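Local coordinates for A putative transcriptional regulator (Rhodococcus sp., PDB 2HKU), which probably binds DNA at regulatory sites as a transcriptional regulator of the TetR family, at residues T115-M120 and D129-T134; F173-Q178 and A195-N200. All coordinates share one frame; numbering follows the deposited sequence.

Contact 1: T115-M120 and D129-T134; sequences TSAMLM and DLITDT. With EDO (1,2-ethanediol), chain H.
Neither I131 nor its partners A117 and M118 bring a flat side chain to the contact; the flat groups within the two segments that matter are backbone carbonyls. That of L130 is gripped on both faces within its own helix, by T134 N from one and by T134 OG1 from the other. T134 OG1 lies 2.6 Å from L130 O, tilted 31° from the carbonyl plane. On helix 108-120, S116 O accepts a bond of 3.1 Å from O2 of an ethanediol, probably from the crystallisation liquor. The contact itself is purely apolar. I131 carries it with two branches. I131 CG2 crosses the M118 side chain and meets M118 CG at 3.7 Å. I131 CD1 comes to 4.0 Å from A117 CB and equally close to M118 N. The M118 chain then bends at its third torsion (chi3 -91°), which turns the selenomethionine end away from I131 and onto F173. Helices 108-120 and 125-152 follow each other in the C-terminal region of this TetR-type regulator. F114 packs beside I131 and T134. Helix 63-87 adds A71 beside A117, and C72 and V75 beside T134. Helix 161-181 covers T115 and M118, and the second subunit packs against S116 and L119.

Contact 2: F173-Q178 and A195-N200; sequences FGLVIQ and AVIFAN
L175 of helix 161-181 packs into V196 and I197 of helix 190-201. This helix pair is consistent with the dimer interface usual in TetR-family proteins, where two helices from each subunit form a four-helix bundle. The tight part centres on L175 CD1. L175 CD1 lies 3.6 Å from I197 CD1 and 3.7 Å from I197 CG1. L175 puts its CG anti to its own carbonyl carbon (chi1 -63°), and both methyls then reach the other helix. In I197 the bend at chi2 (-66°) brings CD1 up to L175 CD1, although its CB does not point straight at the other helix. The V196 part is looser. L175 CD1 stands 3.9 Å from V196 CG1, and L175 CD2 lies 4.0 Å from V196 CB. The backbones stay well apart, with 8.4 Å between the CA atoms of L175 and V196. No hydrogen bond joins the segments. An alanine here removes both methyls of L175 and would probably leave I197 and V196 facing a gap at the helix junction. The far side of helix 190-201 opens to solvent at A195, and F198 is partly exposed beside helix 92-104. The buried side is closed by Y188 against L175 and Q178, and by S170 and K166 of the second subunit against L175 and V196. About one turn on from L175, Q178 folds its amide back along its own helix. Q178 NE2 donates to G174 O at 2.9 Å, from 61° above the carbonyl plane, while Q178 N reaches the same oxygen from the opposite face.

Overall arrangement
Both contacts are buried helix-to-helix packing in the C-terminal region, and the residues that touch across each are apolar. Exposed residues sit elsewhere on the same segments: the charged D129 and D133 in contact 1, the apolar A195 in contact 2. The centres are about 20 Å apart, yet T115 and M118 of contact 1 lie against F173 and I177 of contact 2, so helix 161-181 links the two. Both join consecutive helices, contact 1 across a short link and contact 2 across a longer one. Both reach the second subunit. There contact 1 offers S116 O to an ethanediol, which also bonds S116 O of the other subunit. Contact 2 adds packing and a weak bond from Q202 of that subunit to A199 O.

Contact 1: T115-M120 and D129-T134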
loop_
_atom_site.group_PDB
_atom_site.type_symbol
_atom_site.label_atom_id
_atom_site.label_comp_id
_atom_site.label_asym_id
_atom_site.label_seq_id
_atom_site.Cartn_x
_atom_site.Cartn_y
_atom_site.Cartn_z
ATOM N N THR A 115 3.558 -1.411 6.563
ATOM C CA THR A 115 2.160 -1.348 5.993
ATOM C C THR A 115 1.115 -2.050 6.906
ATOM O O THR A 115 -0.012 -1.507 7.097
ATOM C CB THR A 115 2.048 -1.813 4.450
ATOM O OG1 THR A 115 2.244 -3.230 4.346
ATOM C CG2 THR A 115 3.006 -1.070 3.605
ATOM N N SER A 116 1.469 -3.205 7.490
ATOM C CA SER A 116 0.567 -3.916 8.433
ATOM C C SER A 116 0.385 -3.128 9.678
ATOM O O SER A 116 -0.786 -2.968 10.196
ATOM C CB SER A 116 1.033 -5.318 8.785
ATOM O OG SER A 116 0.953 -6.045 7.568
ATOM N N ALA A 117 1.499 -2.556 10.142
ATOM C CA ALA A 117 1.392 -1.626 11.276
ATOM C C ALA A 117 0.452 -0.401 11.005
ATOM O O ALA A 117 -0.285 -0.014 11.912
ATOM C CB ALA A 117 2.748 -1.129 11.769
HETATM N N MSE A 118 0.541 0.251 9.837
HETATM C CA MSE A 118 -0.298 1.422 9.554
HETATM C C MSE A 118 -1.804 1.057 9.508
HETATM O O MSE A 118 -2.692 1.905 9.777
HETATM C CB MSE A 118 0.022 2.038 8.176
HETATM C CG MSE A 118 1.361 2.793 8.094
HETATM SE SE MSE A 118 1.666 3.778 6.492
HETATM C CE MSE A 118 2.586 2.410 5.370
ATOM N N LEU A 119 -2.068 -0.147 9.044
ATOM C CA LEU A 119 -3.415 -0.670 8.981
ATOM C C LEU A 119 -3.996 -1.019 10.355
ATOM O O LEU A 119 -5.258 -1.029 10.514
ATOM C CB LEU A 119 -3.499 -1.867 8.055
ATOM C CG LEU A 119 -3.355 -1.554 6.596
ATOM C CD1 LEU A 119 -3.192 -2.878 5.856
ATOM C CD2 LEU A 119 -4.496 -0.710 6.037
HETATM N N MSE A 120 -3.157 -1.378 11.318
HETATM C CA MSE A 120 -3.719 -1.798 12.605
HETATM C C MSE A 120 -3.809 -0.719 13.653
HETATM O O MSE A 120 -4.314 -0.987 14.747
HETATM C CB MSE A 120 -3.156 -3.112 13.191
HETATM C CG MSE A 120 -1.643 -3.288 13.339
HETATM SE SE MSE A 120 -0.743 -2.212 14.678
HETATM C CE MSE A 120 -0.934 -3.523 16.132
ATOM N N ASP A 129 1.132 8.286 16.508
ATOM C CA ASP A 129 2.285 9.196 16.526
ATOM C C ASP A 129 3.610 8.557 16.082
ATOM O O ASP A 129 4.444 9.190 15.422
ATOM C CB ASP A 129 2.410 9.819 17.903
ATOM C CG ASP A 129 1.224 10.754 18.250
ATOM O OD1 ASP A 129 0.358 11.102 17.390
ATOM O OD2 ASP A 129 1.151 11.101 19.430
ATOM N N LEU A 130 3.800 7.296 16.439
ATOM C CA LEU A 130 4.973 6.515 15.980
ATOM C C LEU A 130 4.906 6.371 14.452
ATOM O O LEU A 130 5.925 6.550 13.765
ATOM C CB LEU A 130 4.906 5.097 16.546
ATOM C CG LEU A 130 5.764 4.515 17.687
ATOM C CD1 LEU A 130 6.320 5.531 18.585
ATOM C CD2 LEU A 130 5.070 3.375 18.478
ATOM N N ILE A 131 3.701 6.032 13.949
ATOM C CA ILE A 131 3.445 5.834 12.543
ATOM C C ILE A 131 3.697 7.133 11.802
ATOM O O ILE A 131 4.391 7.133 10.769
ATOM C CB ILE A 131 1.948 5.353 12.200
ATOM C CG1 ILE A 131 1.663 3.884 12.621
ATOM C CG2 ILE A 131 1.698 5.421 10.691
ATOM C CD1 ILE A 131 2.575 2.851 12.049
ATOM N N THR A 132 3.055 8.230 12.257
ATOM C CA THR A 132 3.191 9.491 11.565
ATOM C C THR A 132 4.611 10.035 11.645
ATOM O O THR A 132 5.109 10.627 10.677
ATOM C CB THR A 132 2.076 10.552 11.920
ATOM O OG1 THR A 132 2.113 10.832 13.289
ATOM C CG2 THR A 132 0.808 9.987 11.710
ATOM N N ASP A 133 5.275 9.891 12.779
ATOM C CA ASP A 133 6.608 10.344 12.796
ATOM C C ASP A 133 7.451 9.594 11.772
ATOM O O ASP A 133 8.290 10.193 11.176
ATOM C CB ASP A 133 7.283 10.193 14.163
ATOM C CG ASP A 133 6.937 11.381 15.157
ATOM O OD1 ASP A 133 6.323 12.396 14.731
ATOM O OD2 ASP A 133 7.289 11.236 16.336
ATOM N N THR A 134 7.263 8.276 11.692
ATOM C CA THR A 134 8.010 7.331 10.805
ATOM C C THR A 134 7.778 7.702 9.357
ATOM O O THR A 134 8.695 7.853 8.613
ATOM C CB THR A 134 7.684 5.813 11.126
ATOM O OG1 THR A 134 8.021 5.544 12.505
ATOM C CG2 THR A 134 8.492 4.787 10.188
HETATM C C1 EDO H . -3.647 -6.752 7.750
HETATM O O1 EDO H . -4.021 -8.089 7.214
HETATM C C2 EDO H . -2.332 -6.522 8.563
HETATM O O2 EDO H . -2.502 -5.420 9.584
#

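Contact 2: F173-Q178 and A195-N200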
loop_
_atom_site.group_PDB
_atom_site.type_symbol
_atom_site.label_atom_id
_atom_site.label_comp_id
_atom_site.label_asym_id
_atom_site.label_seq_id
_atom_site.Cartn_x
_atom_site.Cartn_y
_atom_site.Cartn_z
ATOM N N PHE A 173 5.008 1.497 -1.161
ATOM C CA PHE A 173 3.995 0.803 -0.325
ATOM C C PHE A 173 3.041 -0.047 -1.152
ATOM O O PHE A 173 2.879 -1.258 -0.898
ATOM C CB PHE A 173 3.194 1.822 0.526
ATOM C CG PHE A 173 4.049 2.619 1.508
ATOM C CD1 PHE A 173 5.149 2.042 2.141
ATOM C CD2 PHE A 173 3.723 3.937 1.796
ATOM C CE1 PHE A 173 5.925 2.852 3.064
ATOM C CE2 PHE A 173 4.448 4.742 2.698
ATOM C CZ PHE A 173 5.519 4.227 3.295
ATOM N N GLY A 174 2.483 0.552 -2.189
ATOM C CA GLY A 174 1.471 -0.164 -3.077
ATOM C C GLY A 174 2.118 -1.296 -3.896
ATOM O O GLY A 174 1.500 -2.357 -4.143
ATOM N N LEU A 175 3.357 -1.091 -4.337
ATOM C CA LEU A 175 4.090 -2.185 -5.021
ATOM C C LEU A 175 4.456 -3.334 -4.091
ATOM O O LEU A 175 4.283 -4.506 -4.449
ATOM C CB LEU A 175 5.366 -1.702 -5.746
ATOM C CG LEU A 175 5.074 -0.743 -6.839
ATOM C CD1 LEU A 175 6.209 0.268 -7.246
ATOM C CD2 LEU A 175 4.521 -1.499 -8.018
ATOM N N VAL A 176 4.939 -3.031 -2.909
ATOM C CA VAL A 176 5.229 -4.081 -1.909
ATOM C C VAL A 176 3.984 -4.857 -1.548
ATOM O O VAL A 176 4.043 -6.055 -1.434
ATOM C CB VAL A 176 5.890 -3.563 -0.573
ATOM C CG1 VAL A 176 5.918 -4.651 0.531
ATOM C CG2 VAL A 176 7.334 -3.104 -0.871
ATOM N N ILE A 177 2.877 -4.171 -1.315
ATOM C CA ILE A 177 1.674 -4.865 -0.920
ATOM C C ILE A 177 1.196 -5.839 -2.026
ATOM O O ILE A 177 0.890 -7.005 -1.759
ATOM C CB ILE A 177 0.532 -3.828 -0.604
ATOM C CG1 ILE A 177 0.891 -3.110 0.720
ATOM C CG2 ILE A 177 -0.741 -4.623 -0.391
ATOM C CD1 ILE A 177 0.194 -1.721 0.952
ATOM N N GLN A 178 1.109 -5.374 -3.249
ATOM C CA GLN A 178 0.582 -6.176 -4.344
ATOM C C GLN A 178 1.528 -7.246 -4.775
ATOM O O GLN A 178 1.149 -8.326 -5.252
ATOM C CB GLN A 178 0.389 -5.296 -5.530
ATOM C CG GLN A 178 -0.876 -4.365 -5.266
ATOM C CD GLN A 178 -1.086 -3.456 -6.362
ATOM O OE1 GLN A 178 -2.024 -3.636 -7.197
ATOM N NE2 GLN A 178 -0.289 -2.409 -6.412
ATOM N N ALA A 195 10.224 -1.576 -12.591
ATOM C CA ALA A 195 9.859 -0.823 -13.798
ATOM C C ALA A 195 8.724 0.208 -13.565
ATOM O O ALA A 195 8.670 1.249 -14.202
ATOM C CB ALA A 195 9.485 -1.785 -14.942
ATOM N N VAL A 196 7.798 -0.070 -12.656
ATOM C CA VAL A 196 6.725 0.961 -12.368
ATOM C C VAL A 196 7.448 2.216 -11.759
ATOM O O VAL A 196 7.159 3.330 -12.146
ATOM C CB VAL A 196 5.610 0.395 -11.374
ATOM C CG1 VAL A 196 4.849 1.497 -10.712
ATOM C CG2 VAL A 196 4.620 -0.666 -12.092
ATOM N N ILE A 197 8.389 2.021 -10.833
ATOM C CA ILE A 197 9.068 3.207 -10.203
ATOM C C ILE A 197 9.834 3.968 -11.284
ATOM O O ILE A 197 9.673 5.181 -11.394
ATOM C CB ILE A 197 10.005 2.857 -9.042
ATOM C CG1 ILE A 197 9.289 2.211 -7.826
ATOM C CG2 ILE A 197 10.833 4.116 -8.572
ATOM C CD1 ILE A 197 8.300 3.143 -7.080
ATOM N N PHE A 198 10.598 3.242 -12.135
ATOM C CA PHE A 198 11.168 3.921 -13.339
ATOM C C PHE A 198 10.213 4.700 -14.252
ATOM O O PHE A 198 10.543 5.810 -14.711
ATOM C CB PHE A 198 12.118 2.977 -14.084
ATOM C CG PHE A 198 13.416 2.789 -13.355
ATOM C CD1 PHE A 198 14.415 3.776 -13.442
ATOM C CD2 PHE A 198 13.636 1.692 -12.562
ATOM C CE1 PHE A 198 15.633 3.660 -12.758
ATOM C CE2 PHE A 198 14.855 1.539 -11.845
ATOM C CZ PHE A 198 15.853 2.538 -11.958
ATOM N N ALA A 199 9.031 4.139 -14.545
ATOM C CA ALA A 199 8.013 4.869 -15.267
ATOM C C ALA A 199 7.452 6.027 -14.501
ATOM O O ALA A 199 7.084 7.052 -15.121
ATOM C CB ALA A 199 6.868 3.924 -15.714
ATOM N N ASN A 200 7.364 5.919 -13.161
ATOM C CA ASN A 200 6.887 7.062 -12.354
ATOM C C ASN A 200 7.884 8.242 -12.390
ATOM O O ASN A 200 7.482 9.367 -12.365
ATOM C CB ASN A 200 6.705 6.659 -10.863
ATOM C CG ASN A 200 5.504 5.734 -10.620
ATOM O OD1 ASN A 200 5.364 5.157 -9.529
ATOM N ND2 ASN A 200 4.668 5.590 -11.585
#